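Local coordinates for sugar ABC transporter (Sugar-binding protein) (Bacillus halodurans, PDB 4YO7), which binds myo-inositol and, as the solute-binding protein of a sugar ABC transporter, probably hands it on for uptake, at residues Thr60-Ala65 / Ile130-Thr135; Gly288-Lys293 / Ala307-Glu312; Thr88-Gln93 / Ile105-Val110; Lys46-Ser51 / Val294-Ala299. All coordinates share one frame; numbering follows the deposited sequence.

Interaction 1: residues Thr60-Ala65 / Ile130-Thr135; sequences TYMQDA and IIANRT. With INS (1,2,3,4,5,6-hexahydroxy-cyclohexane), chain F.
Met62 and Asn133 mark the nearest backbone approach, their CA atoms 9.0 Å apart, so helix 57-70 meets the segment leading out of strand 129-132 through side chains alone. That segment turns sharply at Asn133, whose positive phi (70°) lets Arg134 N bond back to Ala132 O in a classic gamma turn. Met62, a selenomethionine bent at its last torsion, lays its SE against Asn133 CB at 3.7 Å, while its CE rests near the methyl CB of Ala132. This apolar contact backs the first-shell asparagine from the side of its CB. With CG trans to the backbone nitrogen (chi1 168°), Asn133 presents its amide to the inositol: OD1 takes a hydrogen bond from INS O6 (2.7 Å) and ND2 gives one to INS O5 (3.1 Å). ND2 also bonds to Gln287 OE1, which helps set the rotation of the amide. Arg134 reaches alongside with an extended chain, its NE donating to INS O6 at 3.0 Å and its NH2 to INS O1 at 2.7 Å. The NH2 bond is nearly straight, and INS O1 lies at the edge of the guanidinium, in its plane; NH1 is held by Pro109 O. A leucine in place of Arg134 would probably leave O1 and O6 without these two donors and take from Pro109 O the bond it receives from NH1. Between them, Asn133 and Arg134 read three consecutive hydroxyls, O6 serving at once as donor and acceptor, a match suited to recognising a polyol ring.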
loop_
_atom_site.group_PDB
_atom_site.type_symbol
_atom_site.label_atom_id
_atom_site.label_comp_id
_atom_site.label_asym_id
_atom_site.label_seq_id
_atom_site.Cartn_x
_atom_site.Cartn_y
_atom_site.Cartn_z
ATOM N N THR A 60 -0.797 1.737 -9.444
ATOM C CA THR A 60 -1.311 1.961 -10.786
ATOM C C THR A 60 -2.815 1.737 -10.818
ATOM O O THR A 60 -3.548 2.491 -11.460
ATOM C CB THR A 60 -0.605 1.070 -11.823
ATOM O OG1 THR A 60 0.765 1.464 -11.891
ATOM C CG2 THR A 60 -1.231 1.233 -13.218
ATOM N N TYR A 61 -3.288 0.717 -10.106
ATOM C CA TYR A 61 -4.725 0.476 -10.036
ATOM C C TYR A 61 -5.417 1.637 -9.318
ATOM O O TYR A 61 -6.519 2.044 -9.688
ATOM C CB TYR A 61 -5.026 -0.837 -9.326
ATOM C CG TYR A 61 -4.561 -2.058 -10.081
ATOM C CD1 TYR A 61 -5.290 -2.558 -11.149
ATOM C CD2 TYR A 61 -3.388 -2.702 -9.735
ATOM C CE1 TYR A 61 -4.857 -3.668 -11.848
ATOM C CE2 TYR A 61 -2.950 -3.810 -10.424
ATOM C CZ TYR A 61 -3.692 -4.291 -11.480
ATOM O OH TYR A 61 -3.267 -5.405 -12.184
HETATM N N MSE A 62 -4.760 2.181 -8.301
HETATM C CA MSE A 62 -5.368 3.278 -7.551
HETATM C C MSE A 62 -5.473 4.510 -8.430
HETATM O O MSE A 62 -6.513 5.158 -8.470
HETATM C CB MSE A 62 -4.580 3.610 -6.284
HETATM C CG MSE A 62 -5.391 4.555 -5.380
HETATM SE SE MSE A 62 -4.337 5.104 -3.821
HETATM C CE MSE A 62 -3.292 6.536 -4.638
ATOM N N GLN A 63 -4.405 4.816 -9.158
ATOM C CA GLN A 63 -4.391 5.973 -10.065
ATOM C C GLN A 63 -5.438 5.840 -11.173
ATOM O O GLN A 63 -6.116 6.809 -11.493
ATOM C CB GLN A 63 -3.010 6.140 -10.681
ATOM C CG GLN A 63 -2.884 7.206 -11.813
ATOM C CD GLN A 63 -2.172 8.452 -11.351
ATOM O OE1 GLN A 63 -2.269 8.846 -10.199
ATOM N NE2 GLN A 63 -1.400 9.044 -12.249
ATOM N N ASP A 64 -5.579 4.643 -11.742
ATOM C CA ASP A 64 -6.597 4.423 -12.783
ATOM C C ASP A 64 -7.993 4.662 -12.209
ATOM O O ASP A 64 -8.876 5.218 -12.888
ATOM C CB ASP A 64 -6.511 3.002 -13.360
ATOM C CG ASP A 64 -5.285 2.790 -14.248
ATOM O OD1 ASP A 64 -4.629 3.783 -14.635
ATOM O OD2 ASP A 64 -4.991 1.620 -14.578
ATOM N N ALA A 65 -8.195 4.254 -10.958
ATOM C CA ALA A 65 -9.484 4.466 -10.297
ATOM C C ALA A 65 -9.733 5.960 -10.027
ATOM O O ALA A 65 -10.879 6.420 -10.147
ATOM C CB ALA A 65 -9.566 3.679 -9.003
ATOM N N ILE A 130 -5.873 16.124 1.025
ATOM C CA ILE A 130 -6.344 14.773 1.246
ATOM C C ILE A 130 -5.128 13.869 1.114
ATOM O O ILE A 130 -4.436 13.922 0.106
ATOM C CB ILE A 130 -7.412 14.348 0.200
ATOM C CG1 ILE A 130 -8.632 15.307 0.148
ATOM C CG2 ILE A 130 -7.850 12.886 0.415
ATOM C CD1 ILE A 130 -9.049 15.998 1.412
ATOM N N ILE A 131 -4.873 13.037 2.116
ATOM C CA ILE A 131 -3.773 12.058 2.059
ATOM C C ILE A 131 -4.349 10.698 1.656
ATOM O O ILE A 131 -5.305 10.207 2.245
ATOM C CB ILE A 131 -3.037 11.961 3.403
ATOM C CG1 ILE A 131 -2.447 13.326 3.799
ATOM C CG2 ILE A 131 -1.966 10.842 3.382
ATOM C CD1 ILE A 131 -1.383 13.859 2.899
ATOM N N ALA A 132 -3.780 10.116 0.603
ATOM C CA ALA A 132 -4.242 8.838 0.113
ATOM C C ALA A 132 -3.197 7.740 0.294
ATOM O O ALA A 132 -2.028 7.927 -0.058
ATOM C CB ALA A 132 -4.622 8.944 -1.354
ATOM N N ASN A 133 -3.673 6.620 0.860
ATOM C CA ASN A 133 -3.019 5.321 0.911
ATOM C C ASN A 133 -1.785 5.178 1.806
ATOM O O ASN A 133 -1.628 4.147 2.433
ATOM C CB ASN A 133 -2.686 4.884 -0.518
ATOM C CG ASN A 133 -1.755 3.695 -0.569
ATOM O OD1 ASN A 133 -0.545 3.869 -0.665
ATOM N ND2 ASN A 133 -2.306 2.491 -0.535
ATOM N N ARG A 134 -0.919 6.184 1.869
ATOM C CA ARG A 134 0.220 6.161 2.794
ATOM C C ARG A 134 0.047 7.195 3.895
ATOM O O ARG A 134 -0.065 8.383 3.631
ATOM C CB ARG A 134 1.529 6.414 2.056
ATOM C CG ARG A 134 1.845 5.413 1.002
ATOM C CD ARG A 134 3.075 5.839 0.261
ATOM N NE ARG A 134 3.538 4.876 -0.729
ATOM C CZ ARG A 134 4.671 5.019 -1.417
ATOM N NH1 ARG A 134 5.443 6.096 -1.241
ATOM N NH2 ARG A 134 5.043 4.087 -2.269
ATOM N N THR A 135 0.094 6.735 5.133
ATOM C CA THR A 135 -0.021 7.611 6.277
ATOM C C THR A 135 1.377 7.893 6.841
ATOM O O THR A 135 2.394 7.401 6.344
ATOM C CB THR A 135 -0.972 7.000 7.348
ATOM O OG1 THR A 135 -1.313 8.001 8.315
ATOM C CG2 THR A 135 -0.385 5.772 8.056
HETATM C C1 INS F . 2.972 0.878 -1.958
HETATM C C2 INS F . 2.866 -0.395 -2.789
HETATM C C3 INS F . 2.429 -1.543 -1.879
HETATM C C4 INS F . 1.077 -1.247 -1.218
HETATM C C5 INS F . 1.183 0.069 -0.419
HETATM C C6 INS F . 1.626 1.203 -1.333
HETATM O O1 INS F . 3.364 2.002 -2.794
HETATM O O2 INS F . 1.878 -0.177 -3.795
HETATM O O3 INS F . 2.348 -2.731 -2.719
HETATM O O4 INS F . 0.752 -2.291 -0.289
HETATM O O5 INS F . -0.123 0.389 0.092
HETATM O O6 INS F . 1.780 2.419 -0.503
#

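Interaction 2: residues Gly288-Lys293 / Ala307-Glu312; sequences GATSVK and AMIPYE
Thr290 meets Ala307 across this small surface contact, their CA atoms 7.6 Å apart. Segment 288-293 begins with Gly288, whose carbonyl oxygen receives the amide of Val292 as the helix winds on. Thr290 follows and carries the whole contact. Its OG1 sits beside the backbone nitrogen (chi1 -58°) and bonds back to Gly286 O one turn earlier, which spends the hydroxyl inside the helix and fixes the rotation of the side chain. The methyl CG2 is thereby presented to Ala307, touching its CB at 3.7 Å, methyl to methyl. Ile309 comes in more loosely at the other branch, with its CD1 4.4 Å from Thr290 OG1, a loose van der Waals approach. Next, Ser291 repeats the pattern of Thr290, its OG bonding to Gln287 O, and packs on Val146. Lys293 closes the segment with a salt bridge to Glu69 of helix 57-70. Helix 284-299 is thus flanked by helix 57-70 on the Lys293 side, while Thr290 leans on the sheet margin: strand 307-308 is an outermost strand, bonded through Ala307 to Phe145 and Gly147 of strand 144-147, on whose Val146 Thr290 also packs.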
loop_
_atom_site.group_PDB
_atom_site.type_symbol
_atom_site.label_atom_id
_atom_site.label_comp_id
_atom_site.label_asym_id
_atom_site.label_seq_id
_atom_site.Cartn_x
_atom_site.Cartn_y
_atom_site.Cartn_z
ATOM N N GLY A 288 -8.784 5.006 -4.471
ATOM C CA GLY A 288 -8.662 6.011 -5.508
ATOM C C GLY A 288 -9.949 6.789 -5.743
ATOM O O GLY A 288 -9.928 8.021 -5.748
ATOM N N ALA A 289 -11.079 6.095 -5.896
ATOM C CA ALA A 289 -12.365 6.766 -6.123
ATOM C C ALA A 289 -12.748 7.613 -4.935
ATOM O O ALA A 289 -13.191 8.751 -5.092
ATOM C CB ALA A 289 -13.462 5.763 -6.407
ATOM N N THR A 290 -12.544 7.082 -3.736
ATOM C CA THR A 290 -12.936 7.822 -2.543
ATOM C C THR A 290 -12.068 9.060 -2.331
ATOM O O THR A 290 -12.581 10.118 -1.918
ATOM C CB THR A 290 -12.905 6.921 -1.287
ATOM O OG1 THR A 290 -13.777 5.799 -1.484
ATOM C CG2 THR A 290 -13.397 7.674 -0.075
ATOM N N SER A 291 -10.774 8.967 -2.631
ATOM C CA SER A 291 -9.898 10.137 -2.499
ATOM C C SER A 291 -10.393 11.279 -3.389
ATOM O O SER A 291 -10.436 12.431 -2.979
ATOM C CB SER A 291 -8.452 9.783 -2.870
ATOM O OG SER A 291 -7.896 8.902 -1.925
ATOM N N VAL A 292 -10.757 10.939 -4.619
ATOM C CA VAL A 292 -11.301 11.936 -5.530
ATOM C C VAL A 292 -12.627 12.524 -5.021
ATOM O O VAL A 292 -12.824 13.747 -5.063
ATOM C CB VAL A 292 -11.486 11.356 -6.945
ATOM C CG1 VAL A 292 -12.246 12.319 -7.839
ATOM C CG2 VAL A 292 -10.126 11.102 -7.534
ATOM N N LYS A 293 -13.519 11.674 -4.531
ATOM C CA LYS A 293 -14.798 12.146 -4.031
ATOM C C LYS A 293 -14.628 13.108 -2.855
ATOM O O LYS A 293 -15.312 14.133 -2.765
ATOM C CB LYS A 293 -15.688 10.960 -3.625
ATOM C CG LYS A 293 -16.157 10.120 -4.774
ATOM C CD LYS A 293 -16.937 8.906 -4.247
ATOM C CE LYS A 293 -17.214 7.862 -5.303
ATOM N NZ LYS A 293 -18.362 8.229 -6.166
ATOM N N ALA A 307 -11.756 8.248 5.419
ATOM C CA ALA A 307 -12.358 7.011 4.959
ATOM C C ALA A 307 -11.363 5.882 5.144
ATOM O O ALA A 307 -10.386 5.796 4.419
ATOM C CB ALA A 307 -12.767 7.140 3.525
HETATM N N MSE A 308 -11.611 5.042 6.143
HETATM C CA MSE A 308 -10.768 3.886 6.432
HETATM C C MSE A 308 -11.415 2.663 5.839
HETATM O O MSE A 308 -12.457 2.220 6.314
HETATM C CB MSE A 308 -10.598 3.669 7.928
HETATM C CG MSE A 308 -10.019 4.799 8.681
HETATM SE SE MSE A 308 -8.260 5.256 7.982
HETATM C CE MSE A 308 -7.428 3.575 7.904
ATOM N N ILE A 309 -10.801 2.118 4.803
ATOM C CA ILE A 309 -11.368 0.985 4.109
ATOM C C ILE A 309 -10.720 -0.289 4.648
ATOM O O ILE A 309 -9.496 -0.352 4.764
ATOM C CB ILE A 309 -11.146 1.115 2.592
ATOM C CG1 ILE A 309 -11.692 2.474 2.118
ATOM C CG2 ILE A 309 -11.801 -0.058 1.868
ATOM C CD1 ILE A 309 -11.376 2.829 0.671
ATOM N N PRO A 310 -11.534 -1.307 4.990
ATOM C CA PRO A 310 -10.936 -2.490 5.611
ATOM C C PRO A 310 -10.052 -3.290 4.677
ATOM O O PRO A 310 -10.303 -3.367 3.484
ATOM C CB PRO A 310 -12.144 -3.343 6.016
ATOM C CG PRO A 310 -13.299 -2.440 5.990
ATOM C CD PRO A 310 -13.009 -1.373 4.981
ATOM N N TYR A 311 -9.000 -3.856 5.244
ATOM C CA TYR A 311 -8.282 -4.955 4.637
ATOM C C TYR A 311 -9.103 -6.253 4.784
ATOM O O TYR A 311 -9.837 -6.399 5.768
ATOM C CB TYR A 311 -6.933 -5.144 5.313
ATOM C CG TYR A 311 -5.809 -4.223 4.908
ATOM C CD1 TYR A 311 -5.146 -4.403 3.704
ATOM C CD2 TYR A 311 -5.357 -3.239 5.762
ATOM C CE1 TYR A 311 -4.069 -3.617 3.353
ATOM C CE2 TYR A 311 -4.282 -2.431 5.416
ATOM C CZ TYR A 311 -3.642 -2.643 4.205
ATOM O OH TYR A 311 -2.562 -1.880 3.855
ATOM N N GLU A 312 -8.975 -7.186 3.837
ATOM C CA GLU A 312 -9.697 -8.471 3.902
ATOM C C GLU A 312 -8.780 -9.645 3.588
ATOM O O GLU A 312 -8.104 -9.659 2.561
ATOM C CB GLU A 312 -10.885 -8.472 2.929
ATOM C CG GLU A 312 -11.828 -7.277 3.097
ATOM C CD GLU A 312 -12.972 -7.256 2.093
ATOM O OE1 GLU A 312 -13.341 -8.323 1.560
ATOM O OE2 GLU A 312 -13.515 -6.159 1.843
#

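Interaction 3: residues Thr88-Gln93 / Ile105-Val110; sequences TQQMAQ and IIVNPV
Gln90 dominates this contact, reaching from helix 87-100 to the C-terminal end of strand 104-107 in the beta-alpha-beta crossover that joins strand 76-82 to strand 104-107, a unit of the type I periplasmic binding protein fold. Its side chain leaves with CG trans to the backbone nitrogen (chi1 -173°) and stays extended, which carries the amide across to the loop after the strand. There both ends of the amide pair with main chain: Val110 N donates to Gln90 OE1 at 2.9 Å, and Gln90 NE2 donates to Asn108 O, also at 2.9 Å. The two bonds, reaching residues on either side of Pro109, hold the amide against rotation and fix the course of the loop. A further bond from NE2 to Ser51 OG ties the same amide to strand 46-52. The side chain of Val110 runs antiparallel alongside the glutamine, its CG2 lying 3.7 Å from Gln90 CD. Val107 supports the amide from the strand, its CG1 touching Gln90 NE2 at 3.7 Å. A leucine at Gln90 would probably leave Val110 N and Asn108 O without their side-chain partners, setting the loop freer to shift. The loop lies close to the ligand pocket: the Asn108 side chain is about 5 Å from the bound inositol, and its OD1 is bonded to Ser53 OG. The two bonds of Gln90 are nearly straight at the hydrogen, yet they meet their acceptors differently: Val110 N is tilted 22° from the carbonyl plane of Gln90, whereas Gln90 NE2 sits above that of Asn108, 53° out of it.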
loop_
_atom_site.group_PDB
_atom_site.type_symbol
_atom_site.label_atom_id
_atom_site.label_comp_id
_atom_site.label_asym_id
_atom_site.label_seq_id
_atom_site.Cartn_x
_atom_site.Cartn_y
_atom_site.Cartn_z
ATOM N N THR A 88 11.746 15.506 -3.451
ATOM C CA THR A 88 11.938 16.865 -3.940
ATOM C C THR A 88 10.984 17.160 -5.089
ATOM O O THR A 88 10.392 18.240 -5.173
ATOM C CB THR A 88 13.388 17.090 -4.383
ATOM O OG1 THR A 88 14.254 16.817 -3.272
ATOM C CG2 THR A 88 13.607 18.517 -4.834
ATOM N N GLN A 89 10.799 16.189 -5.964
ATOM C CA GLN A 89 9.821 16.337 -7.031
ATOM C C GLN A 89 8.406 16.469 -6.485
ATOM O O GLN A 89 7.641 17.307 -6.961
ATOM C CB GLN A 89 9.928 15.155 -7.990
ATOM C CG GLN A 89 9.056 15.231 -9.200
ATOM C CD GLN A 89 9.568 14.298 -10.300
ATOM O OE1 GLN A 89 10.765 14.251 -10.573
ATOM N NE2 GLN A 89 8.675 13.540 -10.904
ATOM N N GLN A 90 8.050 15.672 -5.477
ATOM C CA GLN A 90 6.717 15.775 -4.890
ATOM C C GLN A 90 6.508 17.137 -4.255
ATOM O O GLN A 90 5.443 17.734 -4.425
ATOM C CB GLN A 90 6.463 14.683 -3.863
ATOM C CG GLN A 90 5.035 14.667 -3.377
ATOM C CD GLN A 90 4.678 13.344 -2.715
ATOM O OE1 GLN A 90 5.203 13.007 -1.655
ATOM N NE2 GLN A 90 3.800 12.588 -3.349
HETATM N N MSE A 91 7.510 17.629 -3.515
HETATM C CA MSE A 91 7.423 18.973 -2.942
HETATM C C MSE A 91 7.258 20.036 -4.028
HETATM O O MSE A 91 6.465 20.948 -3.845
HETATM C CB MSE A 91 8.653 19.284 -2.070
HETATM C CG MSE A 91 8.790 18.358 -0.883
HETATM SE SE MSE A 91 9.156 19.372 0.706
HETATM C CE MSE A 91 7.558 20.530 0.609
ATOM N N ALA A 92 7.951 19.899 -5.155
ATOM C CA ALA A 92 7.839 20.877 -6.245
ATOM C C ALA A 92 6.453 20.834 -6.894
ATOM O O ALA A 92 5.910 21.868 -7.276
ATOM C CB ALA A 92 8.933 20.652 -7.306
ATOM N N GLN A 93 5.871 19.648 -7.004
ATOM C CA GLN A 93 4.516 19.507 -7.506
ATOM C C GLN A 93 3.513 20.181 -6.597
ATOM O O GLN A 93 2.643 20.912 -7.040
ATOM C CB GLN A 93 4.191 18.014 -7.702
ATOM C CG GLN A 93 5.047 17.426 -8.798
ATOM C CD GLN A 93 5.000 15.912 -8.928
ATOM O OE1 GLN A 93 4.508 15.205 -8.050
ATOM N NE2 GLN A 93 5.529 15.407 -10.051
ATOM N N ILE A 105 -5.908 19.433 -2.900
ATOM C CA ILE A 105 -4.722 18.653 -3.240
ATOM C C ILE A 105 -4.883 17.246 -2.683
ATOM O O ILE A 105 -5.324 17.075 -1.564
ATOM C CB ILE A 105 -3.455 19.304 -2.689
ATOM C CG1 ILE A 105 -3.237 20.633 -3.420
ATOM C CG2 ILE A 105 -2.244 18.392 -2.850
ATOM C CD1 ILE A 105 -2.158 21.509 -2.817
ATOM N N ILE A 106 -4.526 16.261 -3.501
ATOM C CA ILE A 106 -4.415 14.863 -3.071
ATOM C C ILE A 106 -2.942 14.488 -3.153
ATOM O O ILE A 106 -2.331 14.609 -4.221
ATOM C CB ILE A 106 -5.242 13.880 -3.941
ATOM C CG1 ILE A 106 -6.719 14.267 -3.951
ATOM C CG2 ILE A 106 -5.045 12.437 -3.438
ATOM C CD1 ILE A 106 -7.544 13.478 -4.963
ATOM N N VAL A 107 -2.382 14.035 -2.024
ATOM C CA VAL A 107 -1.009 13.511 -1.974
ATOM C C VAL A 107 -0.957 12.082 -1.446
ATOM O O VAL A 107 -1.584 11.751 -0.452
ATOM C CB VAL A 107 -0.093 14.367 -1.073
ATOM C CG1 VAL A 107 1.296 13.737 -0.906
ATOM C CG2 VAL A 107 0.050 15.751 -1.651
ATOM N N ASN A 108 -0.194 11.260 -2.153
ATOM C CA ASN A 108 0.271 9.944 -1.705
ATOM C C ASN A 108 1.796 10.071 -1.354
ATOM O O ASN A 108 2.614 10.133 -2.259
ATOM C CB ASN A 108 -0.027 8.966 -2.850
ATOM C CG ASN A 108 0.592 7.623 -2.678
ATOM O OD1 ASN A 108 1.465 7.249 -3.442
ATOM N ND2 ASN A 108 0.092 6.840 -1.714
ATOM N N PRO A 109 2.168 10.213 -0.055
ATOM C CA PRO A 109 3.520 10.738 0.236
ATOM C C PRO A 109 4.666 9.799 -0.078
ATOM O O PRO A 109 4.614 8.638 0.272
ATOM C CB PRO A 109 3.521 10.982 1.745
ATOM C CG PRO A 109 2.163 10.660 2.236
ATOM C CD PRO A 109 1.285 10.225 1.134
ATOM N N VAL A 110 5.707 10.348 -0.681
ATOM C CA VAL A 110 6.921 9.611 -0.952
ATOM C C VAL A 110 7.580 9.126 0.329
ATOM O O VAL A 110 8.045 7.994 0.387
ATOM C CB VAL A 110 7.879 10.482 -1.788
ATOM C CG1 VAL A 110 9.286 9.864 -1.880
ATOM C CG2 VAL A 110 7.259 10.687 -3.169
#

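Interaction 4: residues Lys46-Ser51 / Val294-Ala299; sequences KVIGVS and VAVQAA
Ile48 and Lys46 carry strand 46-51 onto the last turns of helix 284-299; the axes of the two short segments approach to 9.4 Å, their N-to-C directions 136° apart. The apolar part belongs to Ile48. Its CG1 branch lies beside the backbone nitrogen (chi1 -70°) and runs out straight, so that CD1 is pushed into the helix surface. There it touches Ala295 CB at 3.8 Å and Val296 CG2 at 3.8 Å, and comes equally near Val296 N, fitting against backbone as well as side chains. The small side chain of Ala295 is consistent with the short separation of Ile48 CA and Ala295 CA, 7.4 Å. Ile48 also packs on Phe76 and Phe78 of the neighbouring strand 76-82. The second kind of contact is made by the aliphatic length of Lys46, which passes over the end of the helix with CD 3.8 Å from Ala299 O. Its NZ stays 4.1 Å from that oxygen, too long for a hydrogen bond, although the positive charge near the carbonyl end of a helix is probably favourable. Ala299 itself packs on Phe76 and Ala104. Such packing, a late helix lying on a parallel sheet that includes the first strand, belongs to the Rossmann-like alpha/beta/alpha lobe of type I periplasmic binding proteins.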
loop_
_atom_site.group_PDB
_atom_site.type_symbol
_atom_site.label_atom_id
_atom_site.label_comp_id
_atom_site.label_asym_id
_atom_site.label_seq_id
_atom_site.Cartn_x
_atom_site.Cartn_y
_atom_site.Cartn_z
ATOM N N LYS A 46 -13.119 24.431 -11.277
ATOM C CA LYS A 46 -12.314 24.094 -10.110
ATOM C C LYS A 46 -11.181 23.156 -10.531
ATOM O O LYS A 46 -11.232 22.560 -11.581
ATOM C CB LYS A 46 -13.178 23.472 -9.023
ATOM C CG LYS A 46 -14.007 24.526 -8.292
ATOM C CD LYS A 46 -14.781 23.965 -7.156
ATOM C CE LYS A 46 -15.953 24.874 -6.789
ATOM N NZ LYS A 46 -15.500 26.229 -6.452
ATOM N N VAL A 47 -10.131 23.105 -9.722
ATOM C CA VAL A 47 -8.938 22.346 -10.074
ATOM C C VAL A 47 -8.506 21.553 -8.869
ATOM O O VAL A 47 -8.418 22.093 -7.779
ATOM C CB VAL A 47 -7.772 23.267 -10.522
ATOM C CG1 VAL A 47 -6.549 22.446 -10.951
ATOM C CG2 VAL A 47 -8.221 24.174 -11.673
ATOM N N ILE A 48 -8.197 20.283 -9.084
ATOM C CA ILE A 48 -7.599 19.455 -8.057
ATOM C C ILE A 48 -6.234 18.989 -8.529
ATOM O O ILE A 48 -6.111 18.460 -9.624
ATOM C CB ILE A 48 -8.495 18.266 -7.701
ATOM C CG1 ILE A 48 -9.727 18.784 -6.955
ATOM C CG2 ILE A 48 -7.759 17.245 -6.824
ATOM C CD1 ILE A 48 -10.813 17.753 -6.702
ATOM N N GLY A 49 -5.226 19.180 -7.675
ATOM C CA GLY A 49 -3.880 18.722 -7.971
ATOM C C GLY A 49 -3.619 17.416 -7.242
ATOM O O GLY A 49 -3.882 17.322 -6.070
ATOM N N VAL A 50 -3.101 16.423 -7.956
ATOM C CA VAL A 50 -2.805 15.115 -7.384
ATOM C C VAL A 50 -1.338 14.793 -7.583
ATOM O O VAL A 50 -0.822 14.949 -8.686
ATOM C CB VAL A 50 -3.647 14.038 -8.057
ATOM C CG1 VAL A 50 -3.420 12.650 -7.445
ATOM C CG2 VAL A 50 -5.097 14.425 -7.953
ATOM N N SER A 51 -0.673 14.357 -6.521
ATOM C CA SER A 51 0.698 13.861 -6.630
ATOM C C SER A 51 0.775 12.470 -6.040
ATOM O O SER A 51 0.718 12.312 -4.826
ATOM C CB SER A 51 1.687 14.789 -5.929
ATOM O OG SER A 51 3.017 14.251 -5.962
ATOM N N VAL A 294 -13.712 12.766 -1.955
ATOM C CA VAL A 294 -13.467 13.575 -0.784
ATOM C C VAL A 294 -12.845 14.918 -1.183
ATOM O O VAL A 294 -13.201 15.966 -0.651
ATOM C CB VAL A 294 -12.581 12.807 0.204
ATOM C CG1 VAL A 294 -12.114 13.684 1.349
ATOM C CG2 VAL A 294 -13.381 11.620 0.753
ATOM N N ALA A 295 -11.916 14.880 -2.132
ATOM C CA ALA A 295 -11.258 16.087 -2.604
ATOM C C ALA A 295 -12.253 17.026 -3.262
ATOM O O ALA A 295 -12.234 18.240 -3.052
ATOM C CB ALA A 295 -10.133 15.723 -3.582
ATOM N N VAL A 296 -13.144 16.463 -4.054
ATOM C CA VAL A 296 -14.198 17.264 -4.675
ATOM C C VAL A 296 -15.094 17.906 -3.606
ATOM O O VAL A 296 -15.437 19.093 -3.691
ATOM C CB VAL A 296 -15.044 16.419 -5.634
ATOM C CG1 VAL A 296 -16.339 17.116 -5.997
ATOM C CG2 VAL A 296 -14.249 16.120 -6.893
ATOM N N GLN A 297 -15.486 17.133 -2.593
ATOM C CA GLN A 297 -16.302 17.690 -1.536
ATOM C C GLN A 297 -15.592 18.846 -0.857
ATOM O O GLN A 297 -16.218 19.857 -0.551
ATOM C CB GLN A 297 -16.661 16.632 -0.484
ATOM C CG GLN A 297 -17.629 15.584 -0.944
ATOM C CD GLN A 297 -17.843 14.509 0.116
ATOM O OE1 GLN A 297 -16.909 14.118 0.814
ATOM N NE2 GLN A 297 -19.077 14.046 0.253
ATOM N N ALA A 298 -14.308 18.684 -0.582
ATOM C CA ALA A 298 -13.538 19.706 0.138
ATOM C C ALA A 298 -13.355 20.944 -0.745
ATOM O O ALA A 298 -13.499 22.091 -0.297
ATOM C CB ALA A 298 -12.189 19.158 0.550
ATOM N N ALA A 299 -13.101 20.696 -2.020
ATOM C CA ALA A 299 -12.997 21.759 -3.024
ATOM C C ALA A 299 -14.292 22.580 -3.127
ATOM O O ALA A 299 -14.272 23.798 -3.408
ATOM C CB ALA A 299 -12.658 21.173 -4.372
#

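Strand 46-51 opens interaction 4 near the N terminus, and helix segment 60-65 then opens interaction 1. Interaction 3 opens and closes within that span, joining 88-93 to 105-110, before 130-135 completes interaction 1. After adding strand 144-147 to the same sheet, the chain builds the other lobe and returns at helix 284-299. Here interaction 2 begins at 288-293, and 294-299 closes the long loop of interaction 4, which therefore encloses interactions 1 and 3; strand 307-308 finishes interaction 2, so 2 and 4 cross. All four reach the same six-stranded sheet: 3 and 4 share the Gln93-Ser51 hydrogen bond between helix and strand, while 1 and 2 meet where Ala132 packs on Ser291.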